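Local coordinates for hydroxylase, putative (Mycobacterium tuberculosis, PDB 3AFF), which probably hydroxylates the steroid-derived phenol 3-HSA to the catechol 3,4-DHSA during cholesterol breakdown, using reduced flavin and molecular oxygen, at residues D38-V41 against K42-D46; V47-F50 against T51-Q54; I171-E175 against Y176-D180. All blocks are in the same frame, centred on the assembly; numbering follows the deposited sequence.

Interaction 1. Residues D38-V41 against K42-D46; sequences DETV and KALDD
Leu44 folds over the carbonyl of Thr40 on the inner side of helix 38-47, a short amphipathic alpha-helix in the helical N-terminal domain of the acyl-CoA dehydrogenase-like fold. Four successive i to i+4 backbone bonds join residues 38-41 to residues 42-45. The straightest runs from Leu44 N to Thr40 O (2.9 Å, 175° at the hydrogen), and Lys42 N donates to Asp38 O at 2.8 Å. The tight packing is on the Thr40, Val41 and Leu44 side. With chi1 at -75°, Leu44 holds CG anti to its own carbonyl carbon and back over the preceding turn, where this atom sits 3.5 Å from Thr40 O. Thr40 and Leu44 then pack on Thr82 and Ser86 of helix 80-96, while Val41 touches Arg115 and His147. The Ala43 methyl, CB, lies 3.3 Å from Glu39 O and also touches Leu19 of helix 9-33.

The opposite character belongs to Asp38, Glu39, Lys42 and Asp46, all exposed. Here the contact is loose and charged: Glu39 forms a long, weak ion pair with Arg26. Lys42 instead runs out from the helix with its chain bent only at the last torsion (chi4 -87°), which brings the ammonium round to the residue one turn on. Its NZ donates to Asp46 OD2 at 2.9 Å, meeting the syn lone pair of that carboxylate oxygen.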
ATOM      1  N   ASP A  38       3.126  57.868  -2.012  1.00 36.64           N
ATOM      2  CA  ASP A  38       2.992  58.468  -3.343  1.00 37.76           C
ATOM      3  C   ASP A  38       4.223  58.182  -4.190  1.00 37.85           C
ATOM      4  O   ASP A  38       4.095  57.917  -5.379  1.00 38.64           O
ATOM      5  CB  ASP A  38       2.747  59.975  -3.264  1.00 37.88           C
ATOM      6  CG  ASP A  38       1.394  60.323  -2.641  1.00 42.19           C
ATOM      7  OD1 ASP A  38       0.470  59.463  -2.636  1.00 43.36           O
ATOM      8  OD2 ASP A  38       1.251  61.468  -2.140  1.00 46.07           O
ATOM      9  N   GLU A  39       5.402  58.226  -3.561  1.00 38.27           N
ATOM     10  CA  GLU A  39       6.692  58.026  -4.213  1.00 40.02           C
ATOM     11  C   GLU A  39       6.775  56.673  -4.917  1.00 37.00           C
ATOM     12  O   GLU A  39       7.333  56.574  -6.017  1.00 36.20           O
ATOM     13  CB  GLU A  39       7.850  58.184  -3.202  1.00 40.29           C
ATOM     14  CG  GLU A  39       9.280  58.020  -3.799  1.00 44.71           C
ATOM     15  CD  GLU A  39      10.443  58.568  -2.891  1.00 46.55           C
ATOM     16  OE1 GLU A  39      11.579  58.822  -3.448  1.00 52.60           O
ATOM     17  OE2 GLU A  39      10.218  58.738  -1.640  1.00 53.09           O
ATOM     18  N   THR A  40       6.231  55.623  -4.303  1.00 35.11           N
ATOM     19  CA  THR A  40       6.355  54.332  -4.965  1.00 33.10           C
ATOM     20  C   THR A  40       5.357  54.167  -6.127  1.00 31.47           C
ATOM     21  O   THR A  40       5.727  53.644  -7.197  1.00 29.71           O
ATOM     22  CB  THR A  40       6.589  53.108  -4.001  1.00 33.63           C
ATOM     23  OG1 THR A  40       5.773  52.003  -4.392  1.00 35.21           O
ATOM     24  CG2 THR A  40       6.317  53.424  -2.640  1.00 32.41           C
ATOM     25  N   VAL A  41       4.138  54.711  -5.944  1.00 30.62           N
ATOM     26  CA  VAL A  41       3.111  54.750  -7.035  1.00 29.32           C
ATOM     27  C   VAL A  41       3.610  55.560  -8.208  1.00 29.44           C
ATOM     28  O   VAL A  41       3.512  55.135  -9.359  1.00 31.19           O
ATOM     29  CB  VAL A  41       1.739  55.280  -6.526  1.00 29.75           C
ATOM     30  CG1 VAL A  41       0.683  55.271  -7.652  1.00 26.93           C
ATOM     31  CG2 VAL A  41       1.279  54.466  -5.323  1.00 26.53           C
ATOM     32  N   LYS A  42       4.180  56.730  -7.937  1.00 30.08           N
ATOM     33  CA  LYS A  42       4.745  57.557  -9.020  1.00 30.45           C
ATOM     34  C   LYS A  42       5.879  56.815  -9.737  1.00 28.74           C
ATOM     35  O   LYS A  42       5.941  56.798 -10.965  1.00 28.73           O
ATOM     36  CB  LYS A  42       5.251  58.906  -8.479  1.00 31.25           C
ATOM     37  CG  LYS A  42       5.490  59.959  -9.581  1.00 33.35           C
ATOM     38  CD  LYS A  42       6.386  61.111  -9.066  1.00 34.41           C
ATOM     39  CE  LYS A  42       6.756  62.082 -10.224  1.00 38.09           C
ATOM     40  NZ  LYS A  42       8.007  61.567 -10.930  1.00 37.88           N
ATOM     41  N   ALA A  43       6.786  56.210  -8.960  1.00 27.54           N
ATOM     42  CA  ALA A  43       7.903  55.441  -9.548  1.00 27.32           C
ATOM     43  C   ALA A  43       7.380  54.378 -10.499  1.00 26.85           C
ATOM     44  O   ALA A  43       7.805  54.296 -11.650  1.00 27.30           O
ATOM     45  CB  ALA A  43       8.747  54.787  -8.448  1.00 26.64           C
ATOM     46  N   LEU A  44       6.461  53.554 -10.003  1.00 26.74           N
ATOM     47  CA  LEU A  44       5.817  52.509 -10.829  1.00 26.16           C
ATOM     48  C   LEU A  44       5.105  53.091 -12.057  1.00 25.60           C
ATOM     49  O   LEU A  44       5.159  52.532 -13.164  1.00 25.24           O
ATOM     50  CB  LEU A  44       4.788  51.716  -9.989  1.00 26.34           C
ATOM     51  CG  LEU A  44       5.263  50.686  -8.959  1.00 26.24           C
ATOM     52  CD1 LEU A  44       4.085  50.292  -8.055  1.00 28.72           C
ATOM     53  CD2 LEU A  44       5.903  49.480  -9.659  1.00 27.66           C
ATOM     54  N   ASP A  45       4.395  54.195 -11.870  1.00 26.29           N
ATOM     55  CA  ASP A  45       3.769  54.801 -13.019  1.00 26.99           C
ATOM     56  C   ASP A  45       4.844  55.238 -14.065  1.00 27.68           C
ATOM     57  O   ASP A  45       4.748  54.916 -15.252  1.00 26.54           O
ATOM     58  CB  ASP A  45       2.855  55.962 -12.606  1.00 27.28           C
ATOM     59  CG  ASP A  45       2.076  56.534 -13.813  1.00 31.21           C
ATOM     60  OD1 ASP A  45       1.256  55.801 -14.435  1.00 28.88           O
ATOM     61  OD2 ASP A  45       2.362  57.682 -14.187  1.00 34.36           O
ATOM     62  N   ASP A  46       5.861  55.970 -13.593  1.00 30.03           N
ATOM     63  CA  ASP A  46       7.000  56.457 -14.441  1.00 31.58           C
ATOM     64  C   ASP A  46       7.714  55.368 -15.248  1.00 31.13           C
ATOM     65  O   ASP A  46       8.039  55.605 -16.404  1.00 32.76           O
ATOM     66  CB  ASP A  46       8.086  57.127 -13.583  1.00 32.96           C
ATOM     67  CG  ASP A  46       7.695  58.503 -13.052  1.00 35.87           C
ATOM     68  OD1 ASP A  46       6.693  59.116 -13.512  1.00 37.48           O
ATOM     69  OD2 ASP A  46       8.396  58.947 -12.110  1.00 42.98           O
TER

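Interaction 2. Residues V47-F50 against T51-Q54; sequences VGFF and TLLQ
The ring of Phe49 meets Leu52 obliquely, with Leu52 CD1 3.6 Å from Phe49 CD1 and the two side chains crossing at about a right angle. At the edge of the same ring, in its plane, lies CE1 of Phe50. The Phe50 ring in turn receives Phe49 CD2 over one face, 3.7 Å above the plane and offset toward the rim, so the two aromatic groups meet edge to face. Different first torsions, with Phe49 CG anti to the backbone N (chi1 170°) and Phe50 CG anti to the carbonyl carbon, go with the two rings being turned nearly perpendicular. Outside the loop, Phe49 packs against Phe68 and Ile16, and Phe50 forms a cation-pi contact with Arg115.

The chain leaves helix 38-47 through a Schellman motif at Gly48, whose positive phi (96°) suits glycine. Gly48 O is gripped twice by Thr51. The hydroxyl OG1 donates to it at 2.6 Å, in the carbonyl plane and on a lone pair, while Thr51 N adds a weak bond of 3.1 Å to Gly48 O. The next turn closes through Leu52 N to Phe49 O (3.2 Å), the donor standing well above the carbonyl plane. A water spans the turn that follows, donating to Phe50 O and accepting from Leu53 N; Phe50 O also accepts from Asn93 ND2. Gln54 sends NE2 to Pro112 O.

The chemistry is thus divided: hydroxyl, backbone amide, side-chain amide and water satisfy the buried carbonyls of a helix exit, while the aromatic and leucine side chains carry the loop into the apolar interior between helices 9-33, 65-76 and 80-96.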
ATOM      1  N   VAL A  47       8.001  54.208 -14.656  1.00 30.50           N
ATOM      2  CA  VAL A  47       8.697  53.121 -15.410  1.00 29.46           C
ATOM      3  C   VAL A  47       7.726  52.357 -16.312  1.00 29.12           C
ATOM      4  O   VAL A  47       8.125  51.479 -17.105  1.00 30.14           O
ATOM      5  CB  VAL A  47       9.429  52.091 -14.490  1.00 29.97           C
ATOM      6  CG1 VAL A  47      10.449  52.809 -13.586  1.00 31.23           C
ATOM      7  CG2 VAL A  47       8.388  51.207 -13.670  1.00 28.23           C
ATOM      8  N   GLY A  48       6.435  52.671 -16.192  1.00 27.71           N
ATOM      9  CA  GLY A  48       5.462  52.107 -17.108  1.00 25.44           C
ATOM     10  C   GLY A  48       4.732  50.860 -16.598  1.00 23.15           C
ATOM     11  O   GLY A  48       4.091  50.171 -17.375  1.00 22.85           O
ATOM     12  N   PHE A  49       4.811  50.587 -15.299  1.00 23.88           N
ATOM     13  CA  PHE A  49       4.205  49.347 -14.725  1.00 23.64           C
ATOM     14  C   PHE A  49       2.708  49.222 -15.007  1.00 22.98           C
ATOM     15  O   PHE A  49       2.229  48.164 -15.433  1.00 23.28           O
ATOM     16  CB  PHE A  49       4.462  49.217 -13.217  1.00 23.51           C
ATOM     17  CG  PHE A  49       3.654  48.114 -12.577  1.00 24.43           C
ATOM     18  CD1 PHE A  49       4.096  46.782 -12.652  1.00 23.77           C
ATOM     19  CD2 PHE A  49       2.374  48.385 -12.000  1.00 19.62           C
ATOM     20  CE1 PHE A  49       3.312  45.728 -12.077  1.00 22.07           C
ATOM     21  CE2 PHE A  49       1.604  47.331 -11.478  1.00 20.99           C
ATOM     22  CZ  PHE A  49       2.087  46.000 -11.506  1.00 20.10           C
ATOM     23  N   PHE A  50       1.956  50.312 -14.773  1.00 22.63           N
ATOM     24  CA  PHE A  50       0.484  50.283 -14.992  1.00 21.70           C
ATOM     25  C   PHE A  50       0.069  50.142 -16.443  1.00 21.23           C
ATOM     26  O   PHE A  50      -1.060  49.671 -16.742  1.00 21.28           O
ATOM     27  CB  PHE A  50      -0.210  51.472 -14.335  1.00 22.42           C
ATOM     28  CG  PHE A  50       0.008  51.526 -12.871  1.00 23.29           C
ATOM     29  CD1 PHE A  50      -0.605  50.580 -12.021  1.00 22.43           C
ATOM     30  CD2 PHE A  50       0.870  52.440 -12.341  1.00 21.50           C
ATOM     31  CE1 PHE A  50      -0.395  50.606 -10.623  1.00 19.61           C
ATOM     32  CE2 PHE A  50       1.095  52.480 -10.962  1.00 23.42           C
ATOM     33  CZ  PHE A  50       0.468  51.566 -10.104  1.00 21.92           C
ATOM     34  N   THR A  51       0.985  50.451 -17.362  1.00 20.70           N
ATOM     35  CA  THR A  51       0.704  50.237 -18.791  1.00 20.54           C
ATOM     36  C   THR A  51       0.748  48.796 -19.286  1.00 19.62           C
ATOM     37  O   THR A  51       0.281  48.510 -20.410  1.00 17.11           O
ATOM     38  CB  THR A  51       1.638  51.075 -19.734  1.00 22.21           C
ATOM     39  OG1 THR A  51       2.971  50.511 -19.719  1.00 20.92           O
ATOM     40  CG2 THR A  51       1.672  52.541 -19.271  1.00 23.40           C
ATOM     41  N   LEU A  52       1.281  47.880 -18.464  1.00 19.89           N
ATOM     42  CA  LEU A  52       1.653  46.548 -18.924  1.00 18.87           C
ATOM     43  C   LEU A  52       0.526  45.800 -19.582  1.00 17.67           C
ATOM     44  O   LEU A  52       0.684  45.240 -20.668  1.00 17.78           O
ATOM     45  CB  LEU A  52       2.196  45.700 -17.755  1.00 19.23           C
ATOM     46  CG  LEU A  52       3.677  45.924 -17.406  1.00 21.96           C
ATOM     47  CD1 LEU A  52       4.069  45.386 -16.023  1.00 19.51           C
ATOM     48  CD2 LEU A  52       4.657  45.444 -18.551  1.00 19.34           C
ATOM     49  N   LEU A  53      -0.627  45.806 -18.910  1.00 18.32           N
ATOM     50  CA  LEU A  53      -1.811  45.096 -19.368  1.00 17.42           C
ATOM     51  C   LEU A  53      -2.884  46.007 -19.948  1.00 17.16           C
ATOM     52  O   LEU A  53      -3.940  45.541 -20.363  1.00 18.20           O
ATOM     53  CB  LEU A  53      -2.385  44.313 -18.175  1.00 16.29           C
ATOM     54  CG  LEU A  53      -1.605  43.040 -17.802  1.00 15.65           C
ATOM     55  CD1 LEU A  53      -2.265  42.472 -16.542  1.00 17.18           C
ATOM     56  CD2 LEU A  53      -1.797  42.013 -18.947  1.00 17.32           C
ATOM     57  N   GLN A  54      -2.587  47.301 -19.996  1.00 20.01           N
ATOM     58  CA  GLN A  54      -3.439  48.328 -20.638  1.00 19.15           C
ATOM     59  C   GLN A  54      -3.443  48.210 -22.193  1.00 20.84           C
ATOM     60  O   GLN A  54      -2.432  47.846 -22.773  1.00 22.83           O
ATOM     61  CB  GLN A  54      -2.965  49.684 -20.185  1.00 19.03           C
ATOM     62  CG  GLN A  54      -3.801  50.859 -20.753  1.00 20.66           C
ATOM     63  CD  GLN A  54      -3.390  52.159 -20.158  1.00 21.82           C
ATOM     64  OE1 GLN A  54      -2.202  52.399 -19.925  1.00 22.83           O
ATOM     65  NE2 GLN A  54      -4.369  53.049 -19.919  1.00 23.68           N
TER
HETATM   66  O   HOH W   1      -1.440  46.901 -16.345  1.00 18.15           O

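Interaction 3. Residues I171-E175 against Y176-D180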
ATOM      1  N   ILE A 171     -17.439  53.139 -11.297  1.00 16.45           N
ATOM      2  CA  ILE A 171     -18.066  54.332 -10.685  1.00 17.99           C
ATOM      3  C   ILE A 171     -16.931  55.288 -10.418  1.00 18.45           C
ATOM      4  O   ILE A 171     -15.883  54.829  -9.936  1.00 18.42           O
ATOM      5  CB  ILE A 171     -18.760  53.981  -9.350  1.00 17.65           C
ATOM      6  CG1 ILE A 171     -19.957  53.052  -9.598  1.00 17.20           C
ATOM      7  CG2 ILE A 171     -19.269  55.203  -8.665  1.00 18.95           C
ATOM      8  CD1 ILE A 171     -20.778  52.718  -8.318  1.00 17.87           C
ATOM      9  N   PRO A 172     -17.117  56.594 -10.731  1.00 18.20           N
ATOM     10  CA  PRO A 172     -16.052  57.566 -10.466  1.00 19.48           C
ATOM     11  C   PRO A 172     -15.935  57.998  -8.995  1.00 20.28           C
ATOM     12  O   PRO A 172     -16.912  57.967  -8.257  1.00 19.87           O
ATOM     13  CB  PRO A 172     -16.422  58.768 -11.353  1.00 18.59           C
ATOM     14  CG  PRO A 172     -17.908  58.683 -11.475  1.00 18.01           C
ATOM     15  CD  PRO A 172     -18.272  57.209 -11.431  1.00 18.83           C
ATOM     16  N   ARG A 173     -14.724  58.420  -8.637  1.00 21.01           N
ATOM     17  CA  ARG A 173     -14.346  58.816  -7.278  1.00 23.79           C
ATOM     18  C   ARG A 173     -15.248  59.896  -6.604  1.00 24.11           C
ATOM     19  O   ARG A 173     -15.509  59.832  -5.392  1.00 24.72           O
ATOM     20  CB  ARG A 173     -12.856  59.165  -7.250  1.00 24.59           C
ATOM     21  CG  ARG A 173     -12.316  59.612  -5.876  1.00 27.40           C
ATOM     22  CD  ARG A 173     -11.851  58.466  -5.030  1.00 28.60           C
ATOM     23  NE  ARG A 173     -12.159  58.761  -3.628  1.00 32.92           N
ATOM     24  CZ  ARG A 173     -11.330  59.299  -2.742  1.00 37.95           C
ATOM     25  NH1 ARG A 173     -10.028  59.579  -3.051  1.00 40.59           N
ATOM     26  NH2 ARG A 173     -11.802  59.516  -1.521  1.00 33.64           N
ATOM     27  N   SER A 174     -15.767  60.829  -7.406  1.00 24.89           N
ATOM     28  CA  SER A 174     -16.733  61.823  -6.935  1.00 24.59           C
ATOM     29  C   SER A 174     -18.036  61.227  -6.414  1.00 25.01           C
ATOM     30  O   SER A 174     -18.750  61.886  -5.650  1.00 24.35           O
ATOM     31  CB  SER A 174     -17.063  62.815  -8.061  1.00 25.08           C
ATOM     32  OG  SER A 174     -17.632  62.153  -9.199  1.00 25.57           O
ATOM     33  N   GLU A 175     -18.346  59.992  -6.817  1.00 24.87           N
ATOM     34  CA  GLU A 175     -19.587  59.323  -6.413  1.00 24.65           C
ATOM     35  C   GLU A 175     -19.537  58.308  -5.272  1.00 24.34           C
ATOM     36  O   GLU A 175     -20.587  57.767  -4.918  1.00 23.77           O
ATOM     37  CB  GLU A 175     -20.293  58.760  -7.641  1.00 25.48           C
ATOM     38  CG  GLU A 175     -20.794  59.943  -8.479  1.00 29.77           C
ATOM     39  CD  GLU A 175     -21.161  59.599  -9.871  1.00 35.31           C
ATOM     40  OE1 GLU A 175     -21.112  58.435 -10.243  1.00 35.50           O
ATOM     41  OE2 GLU A 175     -21.498  60.528 -10.631  1.00 41.66           O
ATOM     42  N   TYR A 176     -18.355  58.052  -4.695  1.00 22.41           N
ATOM     43  CA  TYR A 176     -18.267  57.232  -3.426  1.00 23.00           C
ATOM     44  C   TYR A 176     -17.342  57.900  -2.406  1.00 22.50           C
ATOM     45  O   TYR A 176     -16.626  58.822  -2.757  1.00 20.83           O
ATOM     46  CB  TYR A 176     -17.773  55.777  -3.636  1.00 21.63           C
ATOM     47  CG  TYR A 176     -16.494  55.681  -4.392  1.00 21.62           C
ATOM     48  CD1 TYR A 176     -15.254  55.508  -3.724  1.00 23.18           C
ATOM     49  CD2 TYR A 176     -16.491  55.709  -5.807  1.00 22.22           C
ATOM     50  CE1 TYR A 176     -14.037  55.389  -4.475  1.00 20.84           C
ATOM     51  CE2 TYR A 176     -15.310  55.612  -6.534  1.00 20.39           C
ATOM     52  CZ  TYR A 176     -14.092  55.466  -5.869  1.00 23.60           C
ATOM     53  OH  TYR A 176     -12.913  55.397  -6.601  1.00 21.60           O
ATOM     54  N   GLU A 177     -17.344  57.351  -1.185  1.00 23.66           N
ATOM     55  CA  GLU A 177     -16.593  57.837  -0.040  1.00 26.42           C
ATOM     56  C   GLU A 177     -15.655  56.667   0.331  1.00 24.99           C
ATOM     57  O   GLU A 177     -16.075  55.472   0.329  1.00 24.54           O
ATOM     58  CB  GLU A 177     -17.577  58.144   1.104  1.00 25.68           C
ATOM     59  CG  GLU A 177     -16.917  58.820   2.352  1.00 34.53           C
ATOM     60  CD  GLU A 177     -17.670  58.615   3.726  1.00 35.95           C
ATOM     61  OE1 GLU A 177     -18.945  58.485   3.725  1.00 47.87           O
ATOM     62  OE2 GLU A 177     -16.975  58.582   4.790  1.00 43.17           O
ATOM     63  N   ILE A 178     -14.394  56.985   0.585  1.00 24.20           N
ATOM     64  CA  ILE A 178     -13.472  55.995   1.142  1.00 24.98           C
ATOM     65  C   ILE A 178     -13.464  56.116   2.656  1.00 26.32           C
ATOM     66  O   ILE A 178     -13.071  57.160   3.176  1.00 26.63           O
ATOM     67  CB  ILE A 178     -12.063  56.181   0.588  1.00 24.58           C
ATOM     68  CG1 ILE A 178     -12.120  55.967  -0.957  1.00 21.93           C
ATOM     69  CG2 ILE A 178     -11.079  55.239   1.356  1.00 24.12           C
ATOM     70  CD1 ILE A 178     -10.754  56.143  -1.645  1.00 21.09           C
ATOM     71  N   LYS A 179     -13.957  55.097   3.348  1.00 26.37           N
ATOM     72  CA  LYS A 179     -13.861  55.070   4.807  1.00 30.26           C
ATOM     73  C   LYS A 179     -12.544  54.410   5.175  1.00 29.34           C
ATOM     74  O   LYS A 179     -12.322  53.256   4.782  1.00 28.55           O
ATOM     75  CB  LYS A 179     -15.060  54.295   5.409  1.00 29.93           C
ATOM     76  CG  LYS A 179     -15.073  54.214   6.911  1.00 33.25           C
ATOM     77  CD  LYS A 179     -16.383  53.552   7.479  1.00 34.93           C
ATOM     78  CE  LYS A 179     -16.317  53.381   9.037  1.00 38.39           C
ATOM     79  NZ  LYS A 179     -15.679  54.580   9.792  1.00 44.03           N
ATOM     80  N   ASP A 180     -11.697  55.108   5.944  1.00 29.78           N
ATOM     81  CA  ASP A 180     -10.400  54.552   6.393  1.00 30.44           C
ATOM     82  C   ASP A 180     -10.532  53.635   7.602  1.00 30.00           C
ATOM     83  O   ASP A 180     -10.689  54.098   8.741  1.00 30.63           O
ATOM     84  CB  ASP A 180      -9.395  55.675   6.682  1.00 31.64           C
ATOM     85  CG  ASP A 180      -8.079  55.161   7.271  1.00 34.13           C
ATOM     86  OD1 ASP A 180      -7.922  53.919   7.461  1.00 37.46           O
ATOM     87  OD2 ASP A 180      -7.212  56.021   7.565  1.00 33.48           O
TER
HETATM   88  O   HOH W   2     -13.850  60.168   0.708  1.00 28.47           O
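Arg173 reaches across Tyr176 to Ile178 at the tight turn that links strand 162-172 to strand 177-179 in the beta domain of the acyl-CoA dehydrogenase-like fold. Residues 173-175 make one 3-10 turn, closed by Glu175 N to Pro172 O (2.9 Å) and extended by a weak bond from Tyr176 N to Arg173 O.

Tyr176 swings its ring back over this turn because CG lies between the backbone N and the carbonyl carbon (chi1 53°). One ring face then looks onto Arg173 O, which sits over the ring centre, while Ile171 O approaches the edge near the ring plane. Pro172 O comes within 3.3 Å of CE2 of Tyr176, and Ile171 CG2 adds an apolar touch at CD2. The Arg173 side chain crosses the tyrosine at about a right angle, CD lying 3.6 Å from Tyr176 OH; its guanidinium plane is turned 29° from the ring. Leu195 and Val197 of strand 193-198 also touch this buried ring, and Tyr176 lies about 7 Å, side chain to side chain, from Ser142, a probable FMN-binding residue.

Bends at chi2 and chi3 of Arg173 lay the guanidinium flat against Ile178, whose CD1 lies over the centre of one face, 3.4 Å from CZ of Arg173. A water in the guanidinium plane accepts weakly from Arg173 NH2 and, at 3.2 Å, from Ile178 N.

Overall arrangement
From the N terminus, interaction 1 comes first, within helix 38-47, and interaction 2 takes up the chain where that helix ends. Each contact closes only a turn or two of continuous chain; the three follow in series, and none nests or crosses another. Interactions 1 and 2 are directly coupled: Leu44 O probably accepts a bond from Phe49 N at 2.9 Å, and Phe50 packs on Asp45 and Leu44. Together they tie helix 38-47 and its exit loop to helices 9-33 and 80-96. Interaction 3 lies apart in the beta domain, joining strands 162-172 and 177-179, with nearest atoms about 11 Å from interaction 1 and about 14 Å from interaction 2.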